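Local coordinates for translation initiation factor eif-2b-like protein (PDB 4ZEO) that probably acts in translation initiation as the delta subunit of eIF2B, the guanine nucleotide exchange complex for eIF2, at residues Ala229-Phe240 / Leu253-Arg264. Residues are numbered along the deposited sequence; the frame is centred on the assembly and turned at random.
Sequences AIRLLKAKVNKF and LLEWIDFLINER
One face of the Trp-256 indole carries the aliphatic chain of Lys-236, whose CG sits 3.3 Å from the centroid of the five-membered ring of Trp-256 in a CH-pi contact, 16° off the ring normal. Bends at chi2 and chi3 fold the lysine along the indole, CD and CE running on past CD1. At the indole edge lie Leu-232 CB, 3.5 Å from Trp-256 CZ2, and the carbonyl oxygen of Ala-229, while Leu-233 CB meets Trp-256 CZ3 at 3.8 Å. With CG anti to the backbone N (chi1 -180°), the six-membered ring of Trp-256 reaches the backbone of the 229-239 helix at Leu-233. The Phe-240 ring takes Leu-253 CG at its edge, 3.9 Å from CE2, and has the carbonyl oxygen of Lys-236 over one face, offset toward the rim. Leu-253 CD2 lies 3.6 Å from Leu-233 CD1 and also touches Val-237 CG2. Toward the other end, Leu-260 packs on Ala-229 and Leu-232; Arg-264, hydrogen-bonded to Thr-394, passes its NH2 by Leu-232 CD1. Replacing Trp-256 by an alanine would probably open a gap between the helices and leave the Lys-236 chain free to turn. The segment axes, roughly antiparallel (152°), approach to 11.0 Å in a helical hairpin preceding the parallel sheet, with helix 174-191 against Ala-229 and Leu-253. Their cohesion is thus apolar and CH-pi in kind, resting on shape rather than on paired polar groups.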
ATOM      1  N   ALA A 229       3.245  -2.791  11.013  1.00 32.56           N
ATOM      2  CA  ALA A 229       3.012  -1.683  11.922  1.00 33.56           C
ATOM      3  C   ALA A 229       2.752  -2.176  13.355  1.00 34.89           C
ATOM      4  O   ALA A 229       3.229  -1.571  14.319  1.00 37.47           O
ATOM      5  CB  ALA A 229       1.857  -0.837  11.429  1.00 31.31           C
ATOM      6  N   ILE A 230       1.991  -3.265  13.472  1.00 33.81           N
ATOM      7  CA  ILE A 230       1.638  -3.879  14.747  1.00 34.00           C
ATOM      8  C   ILE A 230       2.875  -4.399  15.466  1.00 37.93           C
ATOM      9  O   ILE A 230       3.032  -4.206  16.679  1.00 41.41           O
ATOM     10  CB  ILE A 230       0.599  -5.013  14.534  1.00 34.93           C
ATOM     11  CG1 ILE A 230      -0.781  -4.411  14.258  1.00 34.99           C
ATOM     12  CG2 ILE A 230       0.499  -5.947  15.743  1.00 34.87           C
ATOM     13  CD1 ILE A 230      -1.839  -5.420  13.865  1.00 36.52           C
ATOM     14  N   ARG A 231       3.765  -5.047  14.719  1.00 37.53           N
ATOM     15  CA  ARG A 231       5.013  -5.529  15.308  1.00 37.25           C
ATOM     16  C   ARG A 231       5.830  -4.349  15.826  1.00 37.12           C
ATOM     17  O   ARG A 231       6.360  -4.413  16.938  1.00 39.42           O
ATOM     18  CB  ARG A 231       5.817  -6.356  14.301  1.00 40.09           C
ATOM     19  CG  ARG A 231       7.232  -6.711  14.751  1.00 46.34           C
ATOM     20  CD  ARG A 231       7.955  -7.503  13.679  1.00 52.74           C
ATOM     21  NE  ARG A 231       7.730  -6.892  12.367  1.00 57.65           N
ATOM     22  CZ  ARG A 231       8.404  -5.845  11.888  1.00 60.76           C
ATOM     23  NH1 ARG A 231       8.099  -5.365  10.693  1.00 57.17           N
ATOM     24  NH2 ARG A 231       9.378  -5.277  12.597  1.00 63.90           N
ATOM     25  N   LEU A 232       5.902  -3.268  15.042  1.00 33.55           N
ATOM     26  CA  LEU A 232       6.624  -2.059  15.469  1.00 36.07           C
ATOM     27  C   LEU A 232       6.003  -1.392  16.695  1.00 36.09           C
ATOM     28  O   LEU A 232       6.720  -1.011  17.624  1.00 38.71           O
ATOM     29  CB  LEU A 232       6.713  -1.055  14.326  1.00 34.11           C
ATOM     30  CG  LEU A 232       7.604  -1.453  13.148  1.00 36.02           C
ATOM     31  CD1 LEU A 232       7.414  -0.526  11.948  1.00 33.28           C
ATOM     32  CD2 LEU A 232       9.057  -1.462  13.587  1.00 34.24           C
ATOM     33  N   LEU A 233       4.678  -1.295  16.720  1.00 33.93           N
ATOM     34  CA  LEU A 233       3.978  -0.701  17.856  1.00 36.84           C
ATOM     35  C   LEU A 233       4.181  -1.502  19.129  1.00 38.67           C
ATOM     36  O   LEU A 233       4.431  -0.937  20.198  1.00 41.42           O
ATOM     37  CB  LEU A 233       2.468  -0.583  17.572  1.00 37.22           C
ATOM     38  CG  LEU A 233       1.563  -0.120  18.729  1.00 39.04           C
ATOM     39  CD1 LEU A 233       1.956   1.251  19.247  1.00 42.61           C
ATOM     40  CD2 LEU A 233       0.110  -0.094  18.295  1.00 37.64           C
ATOM     41  N   LYS A 234       4.057  -2.824  19.026  1.00 38.77           N
ATOM     42  CA  LYS A 234       4.234  -3.654  20.204  1.00 38.32           C
ATOM     43  C   LYS A 234       5.663  -3.534  20.721  1.00 41.86           C
ATOM     44  O   LYS A 234       5.881  -3.517  21.932  1.00 46.57           O
ATOM     45  CB  LYS A 234       3.886  -5.098  19.911  1.00 38.23           C
ATOM     46  CG  LYS A 234       2.409  -5.399  20.023  1.00 35.71           C
ATOM     47  CD  LYS A 234       2.119  -6.776  19.489  1.00 35.81           C
ATOM     48  CE  LYS A 234       0.637  -7.097  19.548  1.00 35.56           C
ATOM     49  NZ  LYS A 234       0.423  -8.552  19.424  1.00 35.75           N
ATOM     50  N   ALA A 235       6.646  -3.444  19.825  1.00 42.06           N
ATOM     51  CA  ALA A 235       8.027  -3.208  20.279  1.00 44.66           C
ATOM     52  C   ALA A 235       8.130  -1.868  21.027  1.00 46.97           C
ATOM     53  O   ALA A 235       8.792  -1.793  22.060  1.00 48.83           O
ATOM     54  CB  ALA A 235       9.015  -3.260  19.121  1.00 38.31           C
ATOM     55  N   LYS A 236       7.446  -0.834  20.528  1.00 45.05           N
ATOM     56  CA  LYS A 236       7.424   0.472  21.182  1.00 48.23           C
ATOM     57  C   LYS A 236       6.848   0.390  22.586  1.00 50.47           C
ATOM     58  O   LYS A 236       7.408   0.952  23.524  1.00 55.22           O
ATOM     59  CB  LYS A 236       6.621   1.472  20.356  1.00 50.01           C
ATOM     60  CG  LYS A 236       7.458   2.311  19.418  1.00 55.15           C
ATOM     61  CD  LYS A 236       8.442   3.241  20.166  1.00 60.50           C
ATOM     62  CE  LYS A 236       7.729   4.219  21.083  1.00 62.23           C
ATOM     63  NZ  LYS A 236       8.714   5.050  21.849  1.00 68.01           N
ATOM     64  N   VAL A 237       5.751  -0.343  22.742  1.00 48.38           N
ATOM     65  CA  VAL A 237       5.165  -0.531  24.059  1.00 50.10           C
ATOM     66  C   VAL A 237       6.150  -1.233  24.994  1.00 54.36           C
ATOM     67  O   VAL A 237       6.270  -0.877  26.169  1.00 58.05           O
ATOM     68  CB  VAL A 237       3.859  -1.350  23.986  1.00 45.44           C
ATOM     69  CG1 VAL A 237       3.366  -1.705  25.386  1.00 45.83           C
ATOM     70  CG2 VAL A 237       2.803  -0.599  23.166  1.00 40.76           C
ATOM     71  N   ASN A 238       6.867  -2.214  24.463  1.00 53.71           N
ATOM     72  CA  ASN A 238       7.831  -2.951  25.261  1.00 57.92           C
ATOM     73  C   ASN A 238       9.023  -2.112  25.747  1.00 59.55           C
ATOM     74  O   ASN A 238       9.755  -2.557  26.617  1.00 63.68           O
ATOM     75  CB  ASN A 238       8.315  -4.182  24.498  1.00 61.23           C
ATOM     76  CG  ASN A 238       7.416  -5.400  24.721  1.00 62.82           C
ATOM     77  OD1 ASN A 238       7.772  -6.313  25.467  1.00 66.38           O
ATOM     78  ND2 ASN A 238       6.269  -5.432  24.048  1.00 57.33           N
ATOM     79  N   LYS A 239       9.294  -0.960  25.129  1.00 58.74           N
ATOM     80  CA  LYS A 239      10.398  -0.092  25.592  1.00 60.12           C
ATOM     81  C   LYS A 239      10.054   0.595  26.917  1.00 63.72           C
ATOM     82  O   LYS A 239      10.940   1.013  27.661  1.00 68.49           O
ATOM     83  CB  LYS A 239      10.800   0.932  24.508  1.00 56.80           C
ATOM     84  CG  LYS A 239      11.660   0.300  23.372  1.00 64.62           C
ATOM     85  CD  LYS A 239      11.669   1.067  22.038  1.00 65.25           C
ATOM     86  CE  LYS A 239      10.887   0.268  20.951  1.00 74.62           C
ATOM     87  NZ  LYS A 239      11.021   0.570  19.480  1.00 70.61           N
ATOM     88  N   PHE A 240       8.763   0.684  27.206  1.00 62.37           N
ATOM     89  CA  PHE A 240       8.251   1.197  28.472  1.00 67.15           C
ATOM     90  C   PHE A 240       8.406   0.212  29.638  1.00 70.83           C
ATOM     91  O   PHE A 240       8.526  -1.001  29.430  1.00 69.71           O
ATOM     92  CB  PHE A 240       6.785   1.563  28.286  1.00 64.28           C
ATOM     93  CG  PHE A 240       6.571   2.649  27.286  1.00 61.53           C
ATOM     94  CD1 PHE A 240       7.417   3.730  27.244  1.00 63.70           C
ATOM     95  CD2 PHE A 240       5.571   2.552  26.341  1.00 56.80           C
ATOM     96  CE1 PHE A 240       7.232   4.725  26.321  1.00 63.54           C
ATOM     97  CE2 PHE A 240       5.386   3.552  25.409  1.00 55.21           C
ATOM     98  CZ  PHE A 240       6.224   4.631  25.396  1.00 58.84           C
ATOM     99  N   LEU A 253       3.481   7.153  22.400  1.00 61.48           N
ATOM    100  CA  LEU A 253       2.838   6.281  21.422  1.00 55.39           C
ATOM    101  C   LEU A 253       2.127   7.121  20.347  1.00 54.03           C
ATOM    102  O   LEU A 253       2.148   6.776  19.173  1.00 51.26           O
ATOM    103  CB  LEU A 253       1.849   5.350  22.112  1.00 52.90           C
ATOM    104  CG  LEU A 253       2.436   4.162  22.865  1.00 53.32           C
ATOM    105  CD1 LEU A 253       1.312   3.377  23.532  1.00 52.42           C
ATOM    106  CD2 LEU A 253       3.234   3.253  21.934  1.00 51.13           C
ATOM    107  N   LEU A 254       1.504   8.222  20.761  1.00 55.79           N
ATOM    108  CA  LEU A 254       0.789   9.089  19.838  1.00 55.64           C
ATOM    109  C   LEU A 254       1.749   9.762  18.854  1.00 57.78           C
ATOM    110  O   LEU A 254       1.452   9.886  17.665  1.00 54.02           O
ATOM    111  CB  LEU A 254      -0.023  10.127  20.604  1.00 57.69           C
ATOM    112  CG  LEU A 254      -1.236   9.545  21.352  1.00 56.19           C
ATOM    113  CD1 LEU A 254      -2.174  10.638  21.839  1.00 52.32           C
ATOM    114  CD2 LEU A 254      -1.997   8.574  20.461  1.00 51.63           C
ATOM    115  N   GLU A 255       2.923  10.159  19.331  1.00 63.40           N
ATOM    116  CA  GLU A 255       3.864  10.807  18.436  1.00 66.83           C
ATOM    117  C   GLU A 255       4.574   9.775  17.574  1.00 60.47           C
ATOM    118  O   GLU A 255       4.978  10.057  16.455  1.00 58.70           O
ATOM    119  CB  GLU A 255       4.867  11.630  19.238  1.00 76.21           C
ATOM    120  CG  GLU A 255       4.166  12.748  19.984  1.00 86.32           C
ATOM    121  CD  GLU A 255       5.016  13.409  21.055  1.00 97.02           C
ATOM    122  OE1 GLU A 255       6.246  13.181  21.078  1.00100.95           O
ATOM    123  OE2 GLU A 255       4.447  14.172  21.868  1.00103.74           O
ATOM    124  N   TRP A 256       4.657   8.555  18.078  1.00 56.52           N
ATOM    125  CA  TRP A 256       5.198   7.464  17.308  1.00 53.50           C
ATOM    126  C   TRP A 256       4.268   7.044  16.147  1.00 50.05           C
ATOM    127  O   TRP A 256       4.719   6.720  15.058  1.00 49.23           O
ATOM    128  CB  TRP A 256       5.488   6.300  18.238  1.00 54.13           C
ATOM    129  CG  TRP A 256       6.042   5.170  17.520  1.00 53.14           C
ATOM    130  CD1 TRP A 256       7.354   4.913  17.283  1.00 55.14           C
ATOM    131  CD2 TRP A 256       5.295   4.145  16.866  1.00 48.53           C
ATOM    132  NE1 TRP A 256       7.473   3.766  16.533  1.00 53.14           N
ATOM    133  CE2 TRP A 256       6.219   3.275  16.261  1.00 48.75           C
ATOM    134  CE3 TRP A 256       3.930   3.875  16.735  1.00 48.51           C
ATOM    135  CZ2 TRP A 256       5.835   2.138  15.545  1.00 48.55           C
ATOM    136  CZ3 TRP A 256       3.529   2.734  16.010  1.00 48.21           C
ATOM    137  CH2 TRP A 256       4.486   1.886  15.425  1.00 49.88           C
ATOM    138  N   ILE A 257       2.970   7.012  16.398  1.00 48.02           N
ATOM    139  CA  ILE A 257       1.993   6.723  15.351  1.00 44.22           C
ATOM    140  C   ILE A 257       1.997   7.797  14.265  1.00 45.83           C
ATOM    141  O   ILE A 257       1.930   7.495  13.077  1.00 43.81           O
ATOM    142  CB  ILE A 257       0.583   6.573  15.960  1.00 43.11           C
ATOM    143  CG1 ILE A 257       0.526   5.228  16.682  1.00 40.26           C
ATOM    144  CG2 ILE A 257      -0.506   6.665  14.902  1.00 41.83           C
ATOM    145  CD1 ILE A 257      -0.810   4.858  17.209  1.00 40.26           C
ATOM    146  N   ASP A 258       2.061   9.050  14.696  1.00 48.87           N
ATOM    147  CA  ASP A 258       2.067  10.182  13.793  1.00 53.35           C
ATOM    148  C   ASP A 258       3.321  10.165  12.940  1.00 53.00           C
ATOM    149  O   ASP A 258       3.300  10.481  11.760  1.00 50.76           O
ATOM    150  CB  ASP A 258       1.964  11.489  14.580  1.00 58.45           C
ATOM    151  CG  ASP A 258       0.595  11.683  15.200  1.00 60.57           C
ATOM    152  OD1 ASP A 258      -0.322  10.892  14.902  1.00 56.39           O
ATOM    153  OD2 ASP A 258       0.431  12.634  15.990  1.00 66.76           O
ATOM    154  N   PHE A 259       4.420   9.802  13.569  1.00 54.18           N
ATOM    155  CA  PHE A 259       5.677   9.675  12.887  1.00 54.56           C
ATOM    156  C   PHE A 259       5.598   8.533  11.849  1.00 48.36           C
ATOM    157  O   PHE A 259       6.049   8.671  10.713  1.00 49.70           O
ATOM    158  CB  PHE A 259       6.779   9.419  13.911  1.00 59.11           C
ATOM    159  CG  PHE A 259       8.133   9.296  13.316  1.00 64.47           C
ATOM    160  CD1 PHE A 259       8.932  10.404  13.147  1.00 71.09           C
ATOM    161  CD2 PHE A 259       8.587   8.060  12.866  1.00 64.16           C
ATOM    162  CE1 PHE A 259      10.183  10.281  12.587  1.00 75.43           C
ATOM    163  CE2 PHE A 259       9.824   7.935  12.290  1.00 67.32           C
ATOM    164  CZ  PHE A 259      10.629   9.045  12.158  1.00 72.35           C
ATOM    165  N   LEU A 260       5.001   7.420  12.227  1.00 41.89           N
ATOM    166  CA  LEU A 260       4.911   6.290  11.321  1.00 41.32           C
ATOM    167  C   LEU A 260       4.026   6.601  10.103  1.00 44.11           C
ATOM    168  O   LEU A 260       4.408   6.322   8.972  1.00 44.21           O
ATOM    169  CB  LEU A 260       4.382   5.060  12.054  1.00 37.64           C
ATOM    170  CG  LEU A 260       4.560   3.759  11.274  1.00 35.77           C
ATOM    171  CD1 LEU A 260       6.001   3.334  11.291  1.00 37.02           C
ATOM    172  CD2 LEU A 260       3.696   2.657  11.819  1.00 32.54           C
ATOM    173  N   ILE A 261       2.872   7.223  10.334  1.00 46.07           N
ATOM    174  CA  ILE A 261       1.972   7.588   9.252  1.00 45.68           C
ATOM    175  C   ILE A 261       2.669   8.529   8.288  1.00 50.86           C
ATOM    176  O   ILE A 261       2.617   8.361   7.066  1.00 51.72           O
ATOM    177  CB  ILE A 261       0.687   8.252   9.790  1.00 45.20           C
ATOM    178  CG1 ILE A 261      -0.170   7.204  10.511  1.00 41.68           C
ATOM    179  CG2 ILE A 261      -0.095   8.917   8.681  1.00 39.38           C
ATOM    180  CD1 ILE A 261      -1.485   7.755  11.063  1.00 41.32           C
ATOM    181  N   ASN A 262       3.373   9.499   8.835  1.00 54.50           N
ATOM    182  CA  ASN A 262       4.054  10.430   7.973  1.00 60.72           C
ATOM    183  C   ASN A 262       5.175   9.801   7.155  1.00 59.57           C
ATOM    184  O   ASN A 262       5.281  10.014   5.957  1.00 60.15           O
ATOM    185  CB  ASN A 262       4.622  11.593   8.759  1.00 66.27           C
ATOM    186  CG  ASN A 262       5.397  12.492   7.879  1.00 73.61           C
ATOM    187  OD1 ASN A 262       4.869  12.970   6.879  1.00 77.69           O
ATOM    188  ND2 ASN A 262       6.660  12.704   8.197  1.00 74.72           N
ATOM    189  N   GLU A 263       6.031   9.046   7.812  1.00 59.07           N
ATOM    190  CA  GLU A 263       7.183   8.488   7.132  1.00 59.51           C
ATOM    191  C   GLU A 263       6.867   7.266   6.239  1.00 51.48           C
ATOM    192  O   GLU A 263       7.411   7.149   5.141  1.00 51.32           O
ATOM    193  CB  GLU A 263       8.248   8.159   8.166  1.00 66.41           C
ATOM    194  CG  GLU A 263       9.160   7.031   7.829  1.00 72.99           C
ATOM    195  CD  GLU A 263      10.074   6.675   8.986  1.00 82.72           C
ATOM    196  OE1 GLU A 263       9.827   5.646   9.653  1.00 82.35           O
ATOM    197  OE2 GLU A 263      11.031   7.443   9.232  1.00 92.49           O
ATOM    198  N   ARG A 264       5.976   6.382   6.671  1.00 43.47           N
ATOM    199  CA  ARG A 264       5.704   5.195   5.884  1.00 42.05           C
ATOM    200  C   ARG A 264       4.499   5.337   4.936  1.00 42.79           C
ATOM    201  O   ARG A 264       4.289   4.496   4.087  1.00 42.38           O
ATOM    202  CB  ARG A 264       5.474   3.979   6.790  1.00 37.89           C
ATOM    203  CG  ARG A 264       6.403   3.812   7.974  1.00 38.61           C
ATOM    204  CD  ARG A 264       7.882   3.728   7.622  1.00 42.26           C
ATOM    205  NE  ARG A 264       8.199   2.474   6.969  1.00 44.15           N
ATOM    206  CZ  ARG A 264       8.667   1.374   7.553  1.00 45.51           C
ATOM    207  NH1 ARG A 264       8.885   0.317   6.788  1.00 46.72           N
ATOM    208  NH2 ARG A 264       8.937   1.315   8.858  1.00 44.60           N
TER